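Local coordinates for protein CdnC (Chryseobacterium gregarium DSM 19109, PDB 7MGV) that acts as an ATP-grasp ligase, installing single and bicyclic omega-ester macrocycles in the core of a ribosomally made precursor peptide, at residues 58-63 / 102-107; 232-237 / 247-252; 271-276 / 322-327. All coordinates share one frame; numbering follows the deposited sequence.

How the contacts relate
Contacts 2 and 3 are neighbours, their centres 11 Å apart, whereas contact 1 lies far off, its centre 42 Å from that of contact 2. The near pair shares one antiparallel sheet: strand 244-251, half of the hairpin in contact 2, also pairs with strand 274-276 of contact 3, and W273 packs against E235 and R237. Contact 2 is partly buried and mixes backbone hydrogen bonds with charged side chains that reach ADP. Contact 3 is a surface contact built from indole rings and leucines. Contact 1, also partly buried, joins a loop to a short helix within the MvdD pre-ATP grasp region by apolar packing, beside the second subunit.

Contact 1 of 3, residues 58-63 / 102-107; sequences YPLKNK and HGIKEE
H102 meets L60 through its backbone: the carbonyl O of H102 lies 3.3 Å from CD2 of L60, a van der Waals contact rather than a polar one. G103 comes next, and its CA lies 3.8 Å from the same CD2. Its backbone takes a positive phi (94°), at which a CB would jam against the carbonyl O of H102 and collide with L60 CD2, so the absence of a side chain is what lets the leucine lie so close. I104 then supplies the apolar end of the contact. Its CG1 stands anti to the carbonyl carbon (chi1 -63°), and CD1 ends 3.6 Å from L60 CD1 as the two side chains slide past each other. The same CD1 also reaches the proline ring, 3.7 Å from CG of P59. That ring follows a cis peptide bond, and its CB sits over the centre of the Y58 ring. E107, one helical turn on, adds its CG at 4.4 Å from L60 CD1. Replacing L60 with an alanine would probably open a gap beside G103 and leave I104 CD1 with P59 alone to pack against in this contact. Helix 110-130 supports Y58 and P59 through I120, while L220 and Y221 of the second subunit pack on L60 and I104. With only apolar groups and a carbonyl meeting here, the loop and the start of the short helix are matched by shape rather than by polar bonds, consistent with a patch that is completed when the two subunits come together.

Contact 2 of 3, residues 232-237 / 247-252; sequences KKKELR and AFEIDS. With ADP (adenosine-5'-diphosphate), chain F.
E249 takes the hindered rotamer with CG between its backbone N and carbonyl carbon (chi1 84°), and the extended chain beyond brings OE1 to 3.2 Å from CD of K234. The lysine crosses both acids, its CE lying 3.6 Å from D251 OD2. Yet K234 NZ stays 4.6 Å from that oxygen, too far for an ion pair, and E249 OE1 is hydrogen-bonded to T276 OG1. L236 lies alongside E249 on this same face. On the other face, E235 has CG anti to its backbone N (chi1 -171°) and runs straight out from the strand, so that OE2 accepts a hydrogen bond from ADP O2' at 3.2 Å and a weak one from O3'. R237 NH2 forms a salt bridge to the same OE2 at 3.3 Å, while R237 NE is paired with D301; K232 NZ makes a long bridge to OE1. These two basic neighbours probably steady the carboxylate at the ribose. Between the strands, E235 and I250 exchange two nearly straight backbone bonds, 2.9 Å from E235 N to I250 O, and R237 and F248 form the next hydrogen-bonded pair. At the far end D251 N-caps helix 252-258, and K233 and K234 form a classic bulge opposite V304. The arrangement is an antiparallel beta hairpin whose first strand carries the acidic residue that grips the nucleotide ribose in this ATP-grasp site.

Contact 3 of 3, residues 271-276 / 322-327; sequences DKWIPT and FWLDNL
W273 faces L324, and P275 faces L327, with both pairs of CA atoms 7.5 Å apart, so the chain leading into strand 274-276 runs past the short helix 322-325 at side-chain distance. The main ring contact is an offset edge-to-face pair: the edge of the W323 six-membered ring is turned toward the face of the W273 five-membered ring, with centroids 4.9 Å apart and planes at 87°. The approach is tight, W323 CZ3 coming within 3.1 Å of W273 NE1. W323 reaches this place with CG between its backbone N and carbonyl carbon (chi1 54°). L324 CD2 comes to the same side of W273 in an off-centre CH-pi contact, 4.2 Å from the centroid of the five-membered ring. CG of L324 also covers one face of W323, so the leucine is wedged against both indoles. In the fold, 274-276 is an outermost strand of the antiparallel sheet in this chain, paired with 244-251, and helix 322-325, which follows strand 310-316 in the chain, packs its side chains against W273, the residue just before 274-276. L327 lies against the backbone of W273, its CD1 3.3 Å from the carbonyl O of W273 and 4.0 Å from W273 CB. Further along, P275 CG lies 4.0 Å from L327 O, near the surface. R237 packs against W273, W323 and L324, which links this aromatic surface to strand 234-241, and the W273 side chain is about 7 Å from the bound ADP.

Contact 1 of 3, residues 58-63 / 102-107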
loop_
_atom_site.group_PDB
_atom_site.type_symbol
_atom_site.label_atom_id
_atom_site.label_comp_id
_atom_site.label_asym_id
_atom_site.label_seq_id
_atom_site.Cartn_x
_atom_site.Cartn_y
_atom_site.Cartn_z
ATOM N N TYR A 58 -10.327 -0.536 17.584
ATOM C CA TYR A 58 -11.043 0.348 16.672
ATOM C C TYR A 58 -11.832 -0.489 15.681
ATOM O O TYR A 58 -11.281 -1.448 15.123
ATOM C CB TYR A 58 -10.066 1.254 15.924
ATOM C CG TYR A 58 -10.710 2.124 14.865
ATOM C CD1 TYR A 58 -11.355 3.306 15.208
ATOM C CD2 TYR A 58 -10.671 1.766 13.523
ATOM C CE1 TYR A 58 -11.946 4.102 14.246
ATOM C CE2 TYR A 58 -11.260 2.557 12.553
ATOM C CZ TYR A 58 -11.896 3.723 12.921
ATOM O OH TYR A 58 -12.482 4.513 11.960
ATOM N N PRO A 59 -13.110 -0.172 15.413
ATOM C CA PRO A 59 -13.848 0.984 15.922
ATOM C C PRO A 59 -14.706 0.681 17.147
ATOM O O PRO A 59 -15.475 1.540 17.578
ATOM C CB PRO A 59 -14.735 1.345 14.736
ATOM C CG PRO A 59 -15.101 0.002 14.173
ATOM C CD PRO A 59 -13.916 -0.922 14.433
ATOM N N LEU A 60 -14.573 -0.527 17.698
ATOM C CA LEU A 60 -15.475 -0.956 18.764
ATOM C C LEU A 60 -15.227 -0.179 20.052
ATOM O O LEU A 60 -16.134 0.474 20.580
ATOM C CB LEU A 60 -15.331 -2.462 18.999
ATOM C CG LEU A 60 -16.646 -3.237 19.108
ATOM C CD1 LEU A 60 -17.527 -2.982 17.893
ATOM C CD2 LEU A 60 -16.386 -4.727 19.279
ATOM N N LYS A 61 -14.003 -0.233 20.578
ATOM C CA LYS A 61 -13.722 0.298 21.906
ATOM C C LYS A 61 -13.076 1.681 21.897
ATOM O O LYS A 61 -13.058 2.338 22.945
ATOM C CB LYS A 61 -12.840 -0.685 22.687
ATOM C CG LYS A 61 -13.575 -1.963 23.093
ATOM C CD LYS A 61 -12.642 -2.980 23.732
ATOM C CE LYS A 61 -13.408 -4.158 24.320
ATOM N NZ LYS A 61 -14.295 -4.820 23.322
ATOM N N ASN A 62 -12.551 2.140 20.764
ATOM C CA ASN A 62 -12.121 3.523 20.612
ATOM C C ASN A 62 -13.050 4.259 19.657
ATOM O O ASN A 62 -13.744 3.653 18.837
ATOM C CB ASN A 62 -10.680 3.632 20.092
ATOM C CG ASN A 62 -9.712 2.746 20.840
ATOM O OD1 ASN A 62 -9.313 1.696 20.344
ATOM N ND2 ASN A 62 -9.327 3.165 22.040
ATOM N N LYS A 63 -13.060 5.587 19.777
ATOM C CA LYS A 63 -13.805 6.440 18.856
ATOM C C LYS A 63 -12.880 7.528 18.333
ATOM O O LYS A 63 -12.304 8.285 19.117
ATOM C CB LYS A 63 -15.040 7.045 19.536
ATOM C CG LYS A 63 -15.938 6.007 20.195
ATOM C CD LYS A 63 -16.742 6.588 21.347
ATOM C CE LYS A 63 -17.882 5.662 21.746
ATOM N NZ LYS A 63 -17.423 4.604 22.690
ATOM N N HIS A 102 -11.490 -5.718 15.832
ATOM C CA HIS A 102 -11.794 -6.885 16.646
ATOM C C HIS A 102 -13.211 -6.785 17.194
ATOM O O HIS A 102 -13.598 -5.758 17.762
ATOM C CB HIS A 102 -10.789 -7.021 17.787
ATOM C CG HIS A 102 -10.949 -8.279 18.583
ATOM N ND1 HIS A 102 -11.710 -8.342 19.731
ATOM C CD2 HIS A 102 -10.451 -9.523 18.394
ATOM C CE1 HIS A 102 -11.672 -9.570 20.215
ATOM N NE2 HIS A 102 -10.915 -10.307 19.421
ATOM N N GLY A 103 -13.988 -7.852 17.016
ATOM C CA GLY A 103 -15.354 -7.901 17.478
ATOM C C GLY A 103 -16.393 -7.501 16.451
ATOM O O GLY A 103 -17.583 -7.763 16.664
ATOM N N ILE A 104 -15.982 -6.876 15.344
ATOM C CA ILE A 104 -16.938 -6.438 14.331
ATOM C C ILE A 104 -17.623 -7.631 13.678
ATOM O O ILE A 104 -18.789 -7.544 13.274
ATOM C CB ILE A 104 -16.227 -5.546 13.290
ATOM C CG1 ILE A 104 -15.693 -4.279 13.958
ATOM C CG2 ILE A 104 -17.164 -5.179 12.148
ATOM C CD1 ILE A 104 -16.773 -3.294 14.341
ATOM N N LYS A 105 -16.926 -8.766 13.580
ATOM C CA LYS A 105 -17.505 -9.935 12.924
ATOM C C LYS A 105 -18.736 -10.437 13.669
ATOM O O LYS A 105 -19.726 -10.839 13.046
ATOM C CB LYS A 105 -16.456 -11.042 12.807
ATOM C CG LYS A 105 -16.821 -12.141 11.820
ATOM C CD LYS A 105 -15.705 -13.166 11.692
ATOM C CE LYS A 105 -16.156 -14.377 10.890
ATOM N NZ LYS A 105 -16.508 -14.024 9.485
ATOM N N GLU A 106 -18.699 -10.413 15.001
ATOM C CA GLU A 106 -19.828 -10.881 15.794
ATOM C C GLU A 106 -20.987 -9.895 15.816
ATOM O O GLU A 106 -22.125 -10.304 16.068
ATOM C CB GLU A 106 -19.377 -11.169 17.228
ATOM C CG GLU A 106 -19.333 -12.646 17.583
ATOM C CD GLU A 106 -18.565 -12.914 18.864
ATOM O OE1 GLU A 106 -18.557 -12.032 19.750
ATOM O OE2 GLU A 106 -17.967 -14.004 18.983
ATOM N N GLU A 107 -20.731 -8.612 15.555
ATOM C CA GLU A 107 -21.765 -7.590 15.676
ATOM C C GLU A 107 -22.544 -7.362 14.388
ATOM O O GLU A 107 -23.727 -7.012 14.448
ATOM C CB GLU A 107 -21.143 -6.265 16.127
ATOM C CG GLU A 107 -20.418 -6.334 17.461
ATOM C CD GLU A 107 -21.364 -6.283 18.646
ATOM O OE1 GLU A 107 -22.579 -6.087 18.435
ATOM O OE2 GLU A 107 -20.889 -6.436 19.790
#

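Contact 2 of 3, residues 232-237 / 247-252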
loop_
_atom_site.group_PDB
_atom_site.type_symbol
_atom_site.label_atom_id
_atom_site.label_comp_id
_atom_site.label_asym_id
_atom_site.label_seq_id
_atom_site.Cartn_x
_atom_site.Cartn_y
_atom_site.Cartn_z
ATOM N N LYS A 232 26.094 -20.672 5.713
ATOM C CA LYS A 232 26.093 -19.763 6.856
ATOM C C LYS A 232 27.368 -19.953 7.668
ATOM O O LYS A 232 27.553 -20.990 8.313
ATOM C CB LYS A 232 24.864 -19.995 7.731
ATOM C CG LYS A 232 23.552 -19.570 7.105
ATOM C CD LYS A 232 22.499 -19.327 8.174
ATOM C CE LYS A 232 21.120 -19.748 7.695
ATOM N NZ LYS A 232 20.333 -20.407 8.774
ATOM N N LYS A 233 28.247 -18.952 7.636
ATOM C CA LYS A 233 29.270 -18.835 8.666
ATOM C C LYS A 233 28.784 -17.961 9.812
ATOM O O LYS A 233 29.024 -18.278 10.983
ATOM C CB LYS A 233 30.568 -18.267 8.085
ATOM C CG LYS A 233 31.612 -17.938 9.143
ATOM C CD LYS A 233 32.797 -17.182 8.568
ATOM C CE LYS A 233 33.810 -16.857 9.656
ATOM N NZ LYS A 233 35.053 -16.248 9.109
ATOM N N LYS A 234 28.092 -16.868 9.491
ATOM C CA LYS A 234 27.417 -16.052 10.490
ATOM C C LYS A 234 26.034 -15.675 9.980
ATOM O O LYS A 234 25.804 -15.579 8.772
ATOM C CB LYS A 234 28.195 -14.770 10.822
ATOM C CG LYS A 234 29.539 -14.979 11.498
ATOM C CD LYS A 234 29.989 -13.695 12.186
ATOM C CE LYS A 234 31.466 -13.729 12.537
ATOM N NZ LYS A 234 32.317 -13.454 11.348
ATOM N N GLU A 235 25.117 -15.447 10.915
ATOM C CA GLU A 235 23.819 -14.862 10.611
ATOM C C GLU A 235 23.697 -13.542 11.355
ATOM O O GLU A 235 24.054 -13.457 12.534
ATOM C CB GLU A 235 22.674 -15.804 10.996
ATOM C CG GLU A 235 21.308 -15.338 10.514
ATOM C CD GLU A 235 20.268 -16.439 10.558
ATOM O OE1 GLU A 235 20.554 -17.504 11.144
ATOM O OE2 GLU A 235 19.165 -16.240 10.005
ATOM N N LEU A 236 23.194 -12.511 10.673
ATOM C CA LEU A 236 23.199 -11.153 11.203
ATOM C C LEU A 236 21.800 -10.561 11.186
ATOM O O LEU A 236 21.095 -10.649 10.174
ATOM C CB LEU A 236 24.135 -10.247 10.397
ATOM C CG LEU A 236 25.622 -10.591 10.322
ATOM C CD1 LEU A 236 26.326 -9.647 9.363
ATOM C CD2 LEU A 236 26.254 -10.519 11.694
ATOM N N ARG A 237 21.419 -9.940 12.301
ATOM C CA ARG A 237 20.246 -9.081 12.389
ATOM C C ARG A 237 20.714 -7.676 12.741
ATOM O O ARG A 237 21.400 -7.483 13.750
ATOM C CB ARG A 237 19.256 -9.576 13.447
ATOM C CG ARG A 237 18.814 -11.016 13.283
ATOM C CD ARG A 237 17.537 -11.119 12.469
ATOM N NE ARG A 237 17.494 -12.346 11.678
ATOM C CZ ARG A 237 16.628 -13.335 11.877
ATOM N NH1 ARG A 237 15.724 -13.246 12.844
ATOM N NH2 ARG A 237 16.664 -14.415 11.108
ATOM N N ALA A 247 23.942 -4.291 15.640
ATOM C CA ALA A 247 24.160 -5.539 14.926
ATOM C C ALA A 247 24.262 -6.695 15.908
ATOM O O ALA A 247 24.939 -6.595 16.936
ATOM C CB ALA A 247 25.429 -5.468 14.073
ATOM N N PHE A 248 23.600 -7.800 15.578
ATOM C CA PHE A 248 23.636 -9.013 16.377
ATOM C C PHE A 248 23.950 -10.183 15.464
ATOM O O PHE A 248 23.506 -10.218 14.312
ATOM C CB PHE A 248 22.307 -9.249 17.103
ATOM C CG PHE A 248 21.881 -8.099 17.966
ATOM C CD1 PHE A 248 22.228 -8.059 19.305
ATOM C CD2 PHE A 248 21.134 -7.058 17.439
ATOM C CE1 PHE A 248 21.838 -7.001 20.105
ATOM C CE2 PHE A 248 20.741 -5.998 18.233
ATOM C CZ PHE A 248 21.094 -5.970 19.567
ATOM N N GLU A 249 24.710 -11.143 15.982
ATOM C CA GLU A 249 25.184 -12.256 15.180
ATOM C C GLU A 249 24.964 -13.576 15.901
ATOM O O GLU A 249 24.967 -13.650 17.135
ATOM C CB GLU A 249 26.674 -12.103 14.827
ATOM C CG GLU A 249 27.638 -12.595 15.895
ATOM C CD GLU A 249 29.090 -12.441 15.485
ATOM O OE1 GLU A 249 29.375 -11.608 14.598
ATOM O OE2 GLU A 249 29.948 -13.151 16.051
ATOM N N ILE A 250 24.735 -14.610 15.098
ATOM C CA ILE A 250 24.866 -16.000 15.510
ATOM C C ILE A 250 26.008 -16.591 14.697
ATOM O O ILE A 250 25.921 -16.669 13.463
ATOM C CB ILE A 250 23.573 -16.802 15.299
ATOM C CG1 ILE A 250 22.482 -16.329 16.259
ATOM C CG2 ILE A 250 23.836 -18.288 15.495
ATOM C CD1 ILE A 250 21.223 -17.171 16.209
ATOM N N ASP A 251 27.081 -16.976 15.383
ATOM C CA ASP A 251 28.255 -17.560 14.740
ATOM C C ASP A 251 28.040 -19.065 14.666
ATOM O O ASP A 251 28.322 -19.794 15.620
ATOM C CB ASP A 251 29.523 -17.209 15.511
ATOM C CG ASP A 251 30.770 -17.277 14.647
ATOM O OD1 ASP A 251 30.845 -18.166 13.772
ATOM O OD2 ASP A 251 31.675 -16.440 14.845
ATOM N N SER A 252 27.525 -19.533 13.525
ATOM C CA SER A 252 27.285 -20.962 13.349
ATOM C C SER A 252 28.591 -21.742 13.357
ATOM O O SER A 252 28.667 -22.838 13.928
ATOM C CB SER A 252 26.528 -21.206 12.043
ATOM O OG SER A 252 25.584 -20.178 11.798
HETATM P PB ADP F . 12.102 -17.925 10.429
HETATM O O1B ADP F . 12.561 -16.733 9.623
HETATM O O2B ADP F . 10.677 -17.829 10.917
HETATM O O3B ADP F . 13.102 -18.400 11.457
HETATM P PA ADP F . 11.962 -18.766 7.782
HETATM O O1A ADP F . 11.024 -17.600 7.577
HETATM O O2A ADP F . 11.787 -20.047 7.001
HETATM O O3A ADP F . 12.074 -19.116 9.347
HETATM O "O5'" ADP F . 13.458 -18.234 7.549
HETATM C "C5'" ADP F . 14.099 -18.356 6.289
HETATM C "C4'" ADP F . 15.515 -18.840 6.560
HETATM O "O4'" ADP F . 16.155 -19.178 5.331
HETATM C "C3'" ADP F . 16.356 -17.779 7.252
HETATM O "O3'" ADP F . 16.755 -18.247 8.543
HETATM C "C2'" ADP F . 17.578 -17.593 6.379
HETATM O "O2'" ADP F . 18.767 -17.730 7.158
HETATM C "C1'" ADP F . 17.494 -18.692 5.333
HETATM N N9 ADP F . 17.816 -18.147 3.997
HETATM C C8 ADP F . 17.136 -17.181 3.350
HETATM N N7 ADP F . 17.700 -16.913 2.146
HETATM C C5 ADP F . 18.767 -17.724 2.014
HETATM C C6 ADP F . 19.805 -17.963 0.987
HETATM N N6 ADP F . 19.815 -17.260 -0.172
HETATM N N1 ADP F . 20.740 -18.904 1.249
HETATM C C2 ADP F . 20.743 -19.609 2.396
HETATM N N3 ADP F . 19.832 -19.446 3.371
HETATM C C4 ADP F . 18.841 -18.533 3.239
#

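Contact 3 of 3, residues 271-276 / 322-327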
loop_
_atom_site.group_PDB
_atom_site.type_symbol
_atom_site.label_atom_id
_atom_site.label_comp_id
_atom_site.label_asym_id
_atom_site.label_seq_id
_atom_site.Cartn_x
_atom_site.Cartn_y
_atom_site.Cartn_z
ATOM N N ASP A 271 22.858 -20.733 20.622
ATOM C CA ASP A 271 21.522 -20.453 20.114
ATOM C C ASP A 271 21.080 -19.019 20.367
ATOM O O ASP A 271 19.969 -18.648 19.968
ATOM C CB ASP A 271 20.508 -21.417 20.739
ATOM C CG ASP A 271 20.726 -21.608 22.227
ATOM O OD1 ASP A 271 20.419 -20.675 23.000
ATOM O OD2 ASP A 271 21.198 -22.694 22.626
ATOM N N LYS A 272 21.913 -18.207 21.008
ATOM C CA LYS A 272 21.562 -16.844 21.375
ATOM C C LYS A 272 22.326 -15.855 20.507
ATOM O O LYS A 272 23.515 -16.044 20.230
ATOM C CB LYS A 272 21.867 -16.578 22.852
ATOM C CG LYS A 272 21.174 -17.531 23.809
ATOM C CD LYS A 272 20.414 -16.772 24.883
ATOM C CE LYS A 272 19.565 -17.708 25.726
ATOM N NZ LYS A 272 18.213 -17.144 25.993
ATOM N N TRP A 273 21.634 -14.807 20.075
ATOM C CA TRP A 273 22.289 -13.721 19.362
ATOM C C TRP A 273 23.209 -12.962 20.304
ATOM O O TRP A 273 22.855 -12.682 21.453
ATOM C CB TRP A 273 21.250 -12.773 18.766
ATOM C CG TRP A 273 20.327 -13.446 17.809
ATOM C CD1 TRP A 273 19.166 -14.097 18.110
ATOM C CD2 TRP A 273 20.489 -13.547 16.391
ATOM N NE1 TRP A 273 18.595 -14.596 16.965
ATOM C CE2 TRP A 273 19.386 -14.271 15.895
ATOM C CE3 TRP A 273 21.458 -13.094 15.492
ATOM C CZ2 TRP A 273 19.227 -14.553 14.542
ATOM C CZ3 TRP A 273 21.299 -13.376 14.148
ATOM C CH2 TRP A 273 20.193 -14.100 13.686
ATOM N N ILE A 274 24.402 -12.637 19.822
ATOM C CA ILE A 274 25.323 -11.826 20.612
ATOM C C ILE A 274 25.550 -10.508 19.882
ATOM O O ILE A 274 25.631 -10.492 18.645
ATOM C CB ILE A 274 26.645 -12.566 20.881
ATOM C CG1 ILE A 274 27.412 -12.815 19.581
ATOM C CG2 ILE A 274 26.380 -13.880 21.606
ATOM C CD1 ILE A 274 28.882 -13.124 19.788
ATOM N N PRO A 275 25.618 -9.383 20.592
ATOM C CA PRO A 275 25.938 -8.117 19.928
ATOM C C PRO A 275 27.302 -8.183 19.260
ATOM O O PRO A 275 28.235 -8.820 19.758
ATOM C CB PRO A 275 25.921 -7.098 21.073
ATOM C CG PRO A 275 25.044 -7.718 22.112
ATOM C CD PRO A 275 25.278 -9.197 22.013
ATOM N N THR A 276 27.408 -7.519 18.116
ATOM C CA THR A 276 28.625 -7.529 17.321
ATOM C C THR A 276 28.763 -6.171 16.647
ATOM O O THR A 276 27.885 -5.309 16.752
ATOM C CB THR A 276 28.605 -8.671 16.299
ATOM O OG1 THR A 276 29.911 -8.832 15.728
ATOM C CG2 THR A 276 27.602 -8.380 15.190
ATOM N N PHE A 322 12.342 -6.247 20.398
ATOM C CA PHE A 322 12.406 -6.401 21.848
ATOM C C PHE A 322 13.315 -7.554 22.254
ATOM O O PHE A 322 14.081 -7.442 23.218
ATOM C CB PHE A 322 11.000 -6.612 22.408
ATOM C CG PHE A 322 10.862 -6.234 23.852
ATOM C CD1 PHE A 322 9.929 -6.864 24.659
ATOM C CD2 PHE A 322 11.664 -5.250 24.404
ATOM C CE1 PHE A 322 9.800 -6.519 25.991
ATOM C CE2 PHE A 322 11.539 -4.899 25.734
ATOM C CZ PHE A 322 10.606 -5.534 26.528
ATOM N N TRP A 323 13.239 -8.672 21.530
ATOM C CA TRP A 323 14.041 -9.843 21.870
ATOM C C TRP A 323 15.532 -9.532 21.830
ATOM O O TRP A 323 16.300 -10.032 22.662
ATOM C CB TRP A 323 13.698 -11.002 20.930
ATOM C CG TRP A 323 13.805 -10.677 19.457
ATOM C CD1 TRP A 323 13.211 -9.638 18.793
ATOM C CD2 TRP A 323 14.537 -11.414 18.471
ATOM N NE1 TRP A 323 13.539 -9.679 17.460
ATOM C CE2 TRP A 323 14.350 -10.760 17.236
ATOM C CE3 TRP A 323 15.333 -12.560 18.512
ATOM C CZ2 TRP A 323 14.932 -11.214 16.055
ATOM C CZ3 TRP A 323 15.910 -13.010 17.339
ATOM C CH2 TRP A 323 15.707 -12.339 16.127
ATOM N N LEU A 324 15.960 -8.708 20.874
ATOM C CA LEU A 324 17.353 -8.283 20.805
ATOM C C LEU A 324 17.635 -7.030 21.625
ATOM O O LEU A 324 18.773 -6.834 22.070
ATOM C CB LEU A 324 17.762 -8.037 19.353
ATOM C CG LEU A 324 17.292 -9.093 18.351
ATOM C CD1 LEU A 324 17.404 -8.572 16.922
ATOM C CD2 LEU A 324 18.109 -10.360 18.546
ATOM N N ASP A 325 16.631 -6.171 21.838
ATOM C CA ASP A 325 16.816 -5.028 22.724
ATOM C C ASP A 325 17.092 -5.474 24.153
ATOM O O ASP A 325 17.804 -4.784 24.892
ATOM C CB ASP A 325 15.589 -4.124 22.673
ATOM C CG ASP A 325 15.756 -2.873 23.507
ATOM O OD1 ASP A 325 16.790 -2.190 23.349
ATOM O OD2 ASP A 325 14.852 -2.573 24.314
ATOM N N ASN A 326 16.536 -6.616 24.562
ATOM C CA ASN A 326 16.815 -7.160 25.884
ATOM C C ASN A 326 18.235 -7.695 26.011
ATOM O O ASN A 326 18.670 -7.991 27.129
ATOM C CB ASN A 326 15.813 -8.266 26.221
ATOM C CG ASN A 326 14.467 -7.720 26.655
ATOM O OD1 ASN A 326 14.380 -6.630 27.220
ATOM N ND2 ASN A 326 13.408 -8.479 26.395
ATOM N N LEU A 327 18.960 -7.831 24.903
ATOM C CA LEU A 327 20.359 -8.229 24.928
ATOM C C LEU A 327 21.304 -7.038 24.996
ATOM O O LEU A 327 22.518 -7.232 25.116
ATOM C CB LEU A 327 20.690 -9.086 23.701
ATOM C CG LEU A 327 19.632 -10.107 23.273
ATOM C CD1 LEU A 327 20.132 -10.936 22.100
ATOM C CD2 LEU A 327 19.237 -11.008 24.437
#